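Local coordinates for protein NAD nucleotidase (Haemophilus influenzae, PDB 3ZTV) that degrades NAD to adenosine and nicotinamide riboside in the periplasm, acting as both a dinucleotide pyrophosphatase and a zinc-dependent 5'-nucleotidase, at residues T75-T79 / E547-K551; F105-N109 / S168-V174. One frame throughout, in Å; residues are numbered along the deposited sequence.

Contact 1 (T75-T79 / E547-K551)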
ATOM      1  N   THR A  75       3.867  -6.775  32.831  1.00  7.35           N
ATOM      2  CA  THR A  75       3.945  -7.085  34.264  1.00  7.13           C
ATOM      3  C   THR A  75       2.568  -7.513  34.764  1.00  7.08           C
ATOM      4  O   THR A  75       1.568  -7.397  34.049  1.00  7.84           O
ATOM      5  CB  THR A  75       4.351  -5.864  35.112  1.00  6.93           C
ATOM      6  OG1 THR A  75       3.213  -5.013  35.258  1.00  7.05           O
ATOM      7  CG2 THR A  75       5.530  -5.092  34.493  1.00  8.62           C
ATOM      8  N   LEU A  76       2.508  -7.982  36.013  1.00  7.04           N
ATOM      9  CA  LEU A  76       1.230  -8.359  36.618  1.00  6.18           C
ATOM     10  C   LEU A  76       0.283  -7.172  36.802  1.00  7.33           C
ATOM     11  O   LEU A  76      -0.909  -7.357  37.038  1.00  7.58           O
ATOM     12  CB  LEU A  76       1.430  -9.086  37.959  1.00  7.90           C
ATOM     13  CG  LEU A  76       1.980 -10.512  37.889  1.00  7.74           C
ATOM     14  CD1 LEU A  76       2.203 -11.040  39.299  1.00 10.18           C
ATOM     15  CD2 LEU A  76       1.033 -11.421  37.131  1.00  9.71           C
ATOM     16  N   TYR A  77       0.801  -5.948  36.696  1.00  6.62           N
ATOM     17  CA  TYR A  77      -0.083  -4.783  36.759  1.00  7.23           C
ATOM     18  C   TYR A  77      -1.059  -4.746  35.584  1.00  7.15           C
ATOM     19  O   TYR A  77      -2.137  -4.161  35.693  1.00  8.49           O
ATOM     20  CB  TYR A  77       0.705  -3.473  36.853  1.00  8.10           C
ATOM     21  CG  TYR A  77       1.220  -3.188  38.249  1.00  7.67           C
ATOM     22  CD1 TYR A  77       0.351  -2.792  39.268  1.00  9.88           C
ATOM     23  CD2 TYR A  77       2.565  -3.305  38.555  1.00  8.02           C
ATOM     24  CE1 TYR A  77       0.818  -2.528  40.548  1.00 10.79           C
ATOM     25  CE2 TYR A  77       3.044  -3.044  39.840  1.00  9.18           C
ATOM     26  CZ  TYR A  77       2.157  -2.647  40.828  1.00 10.05           C
ATOM     27  OH  TYR A  77       2.602  -2.391  42.113  1.00 11.60           O
ATOM     28  N   PHE A  78      -0.691  -5.366  34.463  1.00  6.53           N
ATOM     29  CA  PHE A  78      -1.664  -5.554  33.400  1.00  6.39           C
ATOM     30  C   PHE A  78      -2.546  -6.765  33.679  1.00  7.11           C
ATOM     31  O   PHE A  78      -3.769  -6.656  33.719  1.00  8.89           O
ATOM     32  CB  PHE A  78      -1.036  -5.737  32.018  1.00  7.40           C
ATOM     33  CG  PHE A  78      -2.054  -6.091  30.994  1.00  7.78           C
ATOM     34  CD1 PHE A  78      -3.004  -5.167  30.628  1.00  8.03           C
ATOM     35  CD2 PHE A  78      -2.146  -7.376  30.494  1.00  9.31           C
ATOM     36  CE1 PHE A  78      -3.988  -5.484  29.723  1.00  9.43           C
ATOM     37  CE2 PHE A  78      -3.136  -7.702  29.587  1.00 10.46           C
ATOM     38  CZ  PHE A  78      -4.053  -6.753  29.203  1.00  9.72           C
ATOM     39  N   THR A  79      -1.905  -7.917  33.844  1.00  7.66           N
ATOM     40  CA  THR A  79      -2.583  -9.202  33.948  1.00  8.84           C
ATOM     41  C   THR A  79      -3.698  -9.229  34.989  1.00  9.12           C
ATOM     42  O   THR A  79      -4.773  -9.753  34.735  1.00 10.23           O
ATOM     43  CB  THR A  79      -1.562 -10.295  34.281  1.00  9.84           C
ATOM     44  OG1 THR A  79      -0.448 -10.188  33.381  1.00 13.46           O
ATOM     45  CG2 THR A  79      -2.185 -11.683  34.168  1.00 13.45           C
ATOM     46  N   GLU A 547       4.568 -14.500  31.966  1.00  7.54           N
ATOM     47  CA  GLU A 547       3.257 -14.124  31.447  1.00  8.21           C
ATOM     48  C   GLU A 547       2.754 -15.108  30.381  1.00  8.76           C
ATOM     49  O   GLU A 547       1.557 -15.372  30.298  1.00  9.09           O
ATOM     50  CB  GLU A 547       3.262 -12.679  30.931  1.00 10.09           C
ATOM     51  CG  GLU A 547       3.516 -11.640  32.032  1.00 11.22           C
ATOM     52  CD  GLU A 547       2.391 -11.557  33.052  1.00 12.31           C
ATOM     53  OE1 GLU A 547       1.270 -11.999  32.747  1.00 13.48           O
ATOM     54  OE2 GLU A 547       2.630 -11.037  34.168  1.00 13.16           O
ATOM     55  N   SER A 548       3.666 -15.671  29.594  1.00  9.22           N
ATOM     56  CA  SER A 548       3.290 -16.723  28.643  1.00  9.99           C
ATOM     57  C   SER A 548       2.750 -17.949  29.378  1.00  9.41           C
ATOM     58  O   SER A 548       1.751 -18.557  28.973  1.00 10.47           O
ATOM     59  CB  SER A 548       4.496 -17.129  27.796  1.00 10.70           C
ATOM     60  OG  SER A 548       4.937 -16.061  26.979  1.00 11.61           O
ATOM     61  N   PHE A 549       3.409 -18.304  30.476  1.00  9.15           N
ATOM     62  CA  PHE A 549       2.973 -19.431  31.283  1.00  9.57           C
ATOM     63  C   PHE A 549       1.582 -19.182  31.845  1.00 10.51           C
ATOM     64  O   PHE A 549       0.726 -20.060  31.802  1.00 11.56           O
ATOM     65  CB  PHE A 549       3.967 -19.729  32.401  1.00 10.73           C
ATOM     66  CG  PHE A 549       3.788 -21.094  32.999  1.00 12.94           C
ATOM     67  CD1 PHE A 549       2.736 -21.353  33.859  1.00 16.11           C
ATOM     68  CD2 PHE A 549       4.636 -22.133  32.655  1.00 15.95           C
ATOM     69  CE1 PHE A 549       2.554 -22.611  34.393  1.00 16.83           C
ATOM     70  CE2 PHE A 549       4.456 -23.394  33.189  1.00 19.66           C
ATOM     71  CZ  PHE A 549       3.410 -23.630  34.057  1.00 17.77           C
ATOM     72  N   ILE A 550       1.348 -17.976  32.358  1.00  9.50           N
ATOM     73  CA  ILE A 550       0.021 -17.600  32.839  1.00  9.40           C
ATOM     74  C   ILE A 550      -1.059 -17.719  31.745  1.00 11.03           C
ATOM     75  O   ILE A 550      -2.137 -18.266  31.985  1.00 11.10           O
ATOM     76  CB  ILE A 550       0.035 -16.184  33.451  1.00  8.65           C
ATOM     77  CG1 ILE A 550       0.768 -16.205  34.790  1.00  9.02           C
ATOM     78  CG2 ILE A 550      -1.374 -15.645  33.615  1.00 12.09           C
ATOM     79  CD1 ILE A 550       1.248 -14.833  35.231  1.00  8.73           C
ATOM     80  N   LYS A 551      -0.774 -17.216  30.546  1.00 10.47           N
ATOM     81  CA  LYS A 551      -1.727 -17.359  29.438  1.00 10.31           C
ATOM     82  C   LYS A 551      -2.047 -18.824  29.142  1.00 12.74           C
ATOM     83  O   LYS A 551      -3.194 -19.184  28.863  1.00 14.23           O
ATOM     84  CB  LYS A 551      -1.184 -16.724  28.162  1.00 14.14           C
ATOM     85  CG  LYS A 551      -1.063 -15.225  28.191  1.00 14.00           C
ATOM     86  CD  LYS A 551      -0.682 -14.728  26.806  1.00 15.15           C
ATOM     87  CE  LYS A 551      -0.359 -13.250  26.824  1.00 15.08           C
ATOM     88  NZ  LYS A 551      -0.014 -12.754  25.460  1.00 13.34           N
TER
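Thr79 OG1 donates its proton to the carboxylate of Glu547, with Thr79 OG1 2.6 Å from Glu547 OE1. The hydroxyl does not lie in the carboxylate plane. It meets OE1 from above, 45° out of that plane, and the two side chains run past each other in opposite directions. The first torsion of Thr79, -49°, sets OG1 beside its own backbone N, which leaves CG2 to extend toward Ile550. Thr79 CG2 rests 4.1 Å from Ile550 CG2.

The second carboxylate oxygen faces a different neighbour. Glu547 OE2 lies in van der Waals contact with Leu76 CD2, at 3.4 Å, and Tyr427 OH supplies its hydrogen bond. Both oxygens of this buried carboxylate therefore have a hydroxyl partner, which would help to fix the rotation of the group. A bend at chi2 (-67°) in Glu547 brings the carboxylate up to Thr79 and Leu76. The same methyl, Leu76 CD2, also makes an apolar contact with Ile550 CD1 at 3.9 Å, and these two side chains cross at about a right angle.

Further out, Thr75 caps helix 76-79. Thr75 OG1 accepts from Tyr77 N at 3.0 Å and is also hydrogen-bonded to Ser23 O, so the start of the helix is tied to the loop just after the zinc ligand His22. Helix 423-429 backs the contact: Phe423 touches both Thr79 and Ile550, and Ala426 touches Ile550.

The result is a small helix-to-helix contact with one hydroxyl-carboxylate bond and a modest apolar patch. It joins a short N-capped helix of the calcineurin-like phosphoesterase domain to the C-terminal domain, as in the two-domain architecture of 5'-nucleotidases. The side chain of Thr75 is about 12 Å from a zinc ion of the dinuclear site.

Contact 2 (F105-N109 / S168-V174)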
ATOM      1  N   PHE A 105      -3.466  -4.701  21.405  1.00  5.68           N
ATOM      2  CA  PHE A 105      -4.358  -5.726  20.861  1.00  6.31           C
ATOM      3  C   PHE A 105      -4.062  -7.156  21.354  1.00  7.56           C
ATOM      4  O   PHE A 105      -4.673  -8.109  20.863  1.00  9.09           O
ATOM      5  CB  PHE A 105      -4.342  -5.677  19.324  1.00  7.33           C
ATOM      6  CG  PHE A 105      -5.029  -4.469  18.758  1.00  6.37           C
ATOM      7  CD1 PHE A 105      -6.406  -4.450  18.605  1.00  7.67           C
ATOM      8  CD2 PHE A 105      -4.304  -3.341  18.387  1.00  6.46           C
ATOM      9  CE1 PHE A 105      -7.053  -3.336  18.084  1.00  7.45           C
ATOM     10  CE2 PHE A 105      -4.945  -2.222  17.870  1.00  6.82           C
ATOM     11  CZ  PHE A 105      -6.319  -2.225  17.712  1.00  6.76           C
ATOM     12  N   ASP A 106      -3.145  -7.315  22.313  1.00  6.84           N
ATOM     13  CA  ASP A 106      -2.740  -8.659  22.765  1.00  8.94           C
ATOM     14  C   ASP A 106      -3.881  -9.516  23.323  1.00  9.84           C
ATOM     15  O   ASP A 106      -3.833 -10.744  23.219  1.00 11.33           O
ATOM     16  CB  ASP A 106      -1.642  -8.573  23.825  1.00  9.11           C
ATOM     17  CG  ASP A 106      -0.257  -8.364  23.231  1.00  8.02           C
ATOM     18  OD1 ASP A 106      -0.135  -8.124  21.997  1.00  9.12           O
ATOM     19  OD2 ASP A 106       0.712  -8.427  24.017  1.00  8.16           O
ATOM     20  N   ALA A 107      -4.877  -8.875  23.929  1.00  8.13           N
ATOM     21  CA  ALA A 107      -6.036  -9.580  24.474  1.00  7.90           C
ATOM     22  C   ALA A 107      -7.280  -9.317  23.620  1.00  9.43           C
ATOM     23  O   ALA A 107      -8.405  -9.288  24.122  1.00  9.05           O
ATOM     24  CB  ALA A 107      -6.262  -9.190  25.944  1.00 10.40           C
ATOM     25  N   GLY A 108      -7.067  -9.113  22.321  1.00  8.84           N
ATOM     26  CA  GLY A 108      -8.169  -8.915  21.398  1.00  8.96           C
ATOM     27  C   GLY A 108      -8.834  -7.561  21.516  1.00  7.61           C
ATOM     28  O   GLY A 108      -8.399  -6.710  22.293  1.00  8.04           O
ATOM     29  N   ASN A 109      -9.891  -7.346  20.741  1.00  7.43           N
ATOM     30  CA  ASN A 109     -10.630  -6.099  20.834  1.00  9.51           C
ATOM     31  C   ASN A 109     -11.205  -5.933  22.232  1.00  8.78           C
ATOM     32  O   ASN A 109     -11.324  -4.823  22.753  1.00  8.12           O
ATOM     33  CB  ASN A 109     -11.765  -6.064  19.815  1.00  9.39           C
ATOM     34  CG  ASN A 109     -11.279  -5.992  18.376  1.00  8.49           C
ATOM     35  OD1 ASN A 109     -10.085  -5.999  18.093  1.00  8.35           O
ATOM     36  ND2 ASN A 109     -12.231  -5.937  17.450  1.00  9.24           N
ATOM     37  N   SER A 168       0.003  -9.802  17.338  1.00  9.28           N
ATOM     38  CA  SER A 168      -1.015  -9.491  18.333  1.00  8.92           C
ATOM     39  C   SER A 168      -2.341 -10.063  17.850  1.00  8.92           C
ATOM     40  O   SER A 168      -2.365 -10.835  16.891  1.00 10.33           O
ATOM     41  CB  SER A 168      -1.129  -7.987  18.588  1.00  8.42           C
ATOM     42  OG  SER A 168      -1.865  -7.736  19.780  1.00  9.57           O
ATOM     43  N   SER A 169      -3.440  -9.684  18.497  1.00  9.24           N
ATOM     44  CA  SER A 169      -4.725 -10.331  18.220  1.00  8.91           C
ATOM     45  C   SER A 169      -5.870  -9.361  17.906  1.00  8.42           C
ATOM     46  O   SER A 169      -6.951  -9.457  18.499  1.00  9.63           O
ATOM     47  CB  SER A 169      -5.127 -11.261  19.376  1.00 10.48           C
ATOM     48  OG  SER A 169      -4.132 -12.243  19.599  1.00 13.16           O
ATOM     49  N   PRO A 170      -5.654  -8.431  16.959  1.00  7.60           N
ATOM     50  CA  PRO A 170      -6.794  -7.572  16.620  1.00  8.19           C
ATOM     51  C   PRO A 170      -7.945  -8.356  15.978  1.00  9.47           C
ATOM     52  O   PRO A 170      -7.719  -9.330  15.257  1.00 10.22           O
ATOM     53  CB  PRO A 170      -6.194  -6.598  15.597  1.00  7.55           C
ATOM     54  CG  PRO A 170      -5.116  -7.371  14.954  1.00  8.49           C
ATOM     55  CD  PRO A 170      -4.500  -8.163  16.082  1.00  8.50           C
ATOM     56  N   GLY A 171      -9.168  -7.924  16.237  1.00  9.03           N
ATOM     57  CA  GLY A 171     -10.325  -8.558  15.627  1.00  9.62           C
ATOM     58  C   GLY A 171     -10.411  -8.275  14.135  1.00 10.29           C
ATOM     59  O   GLY A 171      -9.829  -7.307  13.638  1.00  9.59           O
ATOM     60  N   LYS A 172     -11.155  -9.105  13.410  1.00 11.56           N
ATOM     61  CA  LYS A 172     -11.249  -8.981  11.957  1.00 12.59           C
ATOM     62  C   LYS A 172     -11.967  -7.706  11.515  1.00 10.68           C
ATOM     63  O   LYS A 172     -11.832  -7.279  10.368  1.00 13.29           O
ATOM     64  CB  LYS A 172     -11.934 -10.214  11.349  1.00 17.32           C
ATOM     65  CG  LYS A 172     -13.461 -10.236  11.477  1.00 21.10           C
ATOM     66  CD  LYS A 172     -13.914 -10.235  12.926  1.00 23.46           C
ATOM     67  CE  LYS A 172     -15.390 -10.598  13.073  1.00 27.30           C
ATOM     68  NZ  LYS A 172     -16.323  -9.586  12.488  1.00 28.39           N
ATOM     69  N   ASP A 173     -12.736  -7.102  12.415  1.00  9.55           N
ATOM     70  CA  ASP A 173     -13.473  -5.885  12.088  1.00  8.63           C
ATOM     71  C   ASP A 173     -12.633  -4.619  12.262  1.00  8.62           C
ATOM     72  O   ASP A 173     -13.157  -3.508  12.165  1.00  8.98           O
ATOM     73  CB  ASP A 173     -14.793  -5.786  12.867  1.00  9.86           C
ATOM     74  CG  ASP A 173     -14.605  -5.833  14.375  1.00 10.37           C
ATOM     75  OD1 ASP A 173     -13.568  -5.355  14.883  1.00 10.62           O
ATOM     76  OD2 ASP A 173     -15.520  -6.346  15.063  1.00 12.29           O
ATOM     77  N   VAL A 174     -11.347  -4.801  12.541  1.00  7.16           N
ATOM     78  CA  VAL A 174     -10.397  -3.686  12.587  1.00  6.93           C
ATOM     79  C   VAL A 174      -9.495  -3.744  11.361  1.00  7.00           C
ATOM     80  O   VAL A 174      -8.802  -4.731  11.149  1.00  9.42           O
ATOM     81  CB  VAL A 174      -9.531  -3.744  13.852  1.00  6.37           C
ATOM     82  CG1 VAL A 174      -8.568  -2.554  13.878  1.00  8.14           C
ATOM     83  CG2 VAL A 174     -10.422  -3.741  15.083  1.00  9.61           C
TER
HETATM   84  O   HOH W   1      -2.044 -11.600  21.053  1.00 16.83           O
HETATM   85  O   HOH W   2     -15.211  -6.073  17.753  1.00 11.18           O
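Phe105 O is gripped by two backbone N-H groups that reach it from opposite faces of its carbonyl plane. Ser169 N comes across the contact at 3.1 Å from Phe105 O. Gly108 N closes the type I turn from Phe105 to Gly108. Next along, Gly108 CA lies 3.2 Å from Ser169 O in a nearly straight C-H...O contact.

The side chain of Asn109 continues the pairing. Asn109 OD1 accepts a hydrogen bond from Gly171 N at 2.8 Å, the donor lying 45° above the carbonyl plane. Asn109 ND2 makes a weak hydrogen bond to Asp173 OD1 at 3.0 Å, and the amide and carboxylate planes are 27° apart. A water bridges Asn109 ND2 and Asp173 OD2, while Ser134 OG is the stronger partner of Asp173 OD1. A second water joins Asp106 O to Ser169 OG.

Phe105 CD1 packs 3.7 Å from Pro170 CB, and the two side chains cross at about a right angle. Val128 of strand 128-130 touches both Phe105 and Val174. The contact fastens a type I turn and the start of helix 108-116, just after the zinc ligand Asn102, to the loop following helix 162-167 in the metallophosphoesterase fold.

In the fold
From the N terminus, the chain enters the metallophosphoesterase domain and supplies the zinc ligands Asp20, His22 and Asp70 before reaching 75-79. Residues 105-109 follow soon after Asn102. Contact 2 then closes a loop of 58 intervening residues when the chain returns at 168-174, within the same domain. Contact 1 closes much later, at 547-551, after 467 intervening residues. Contact 2 thus lies wholly within the span of contact 1, and the two do not cross. Their centres are about 18 Å apart and they do not touch. Contact 2 ties together parts of the metal-binding domain, whereas contact 1 bridges that domain to the C-terminal one.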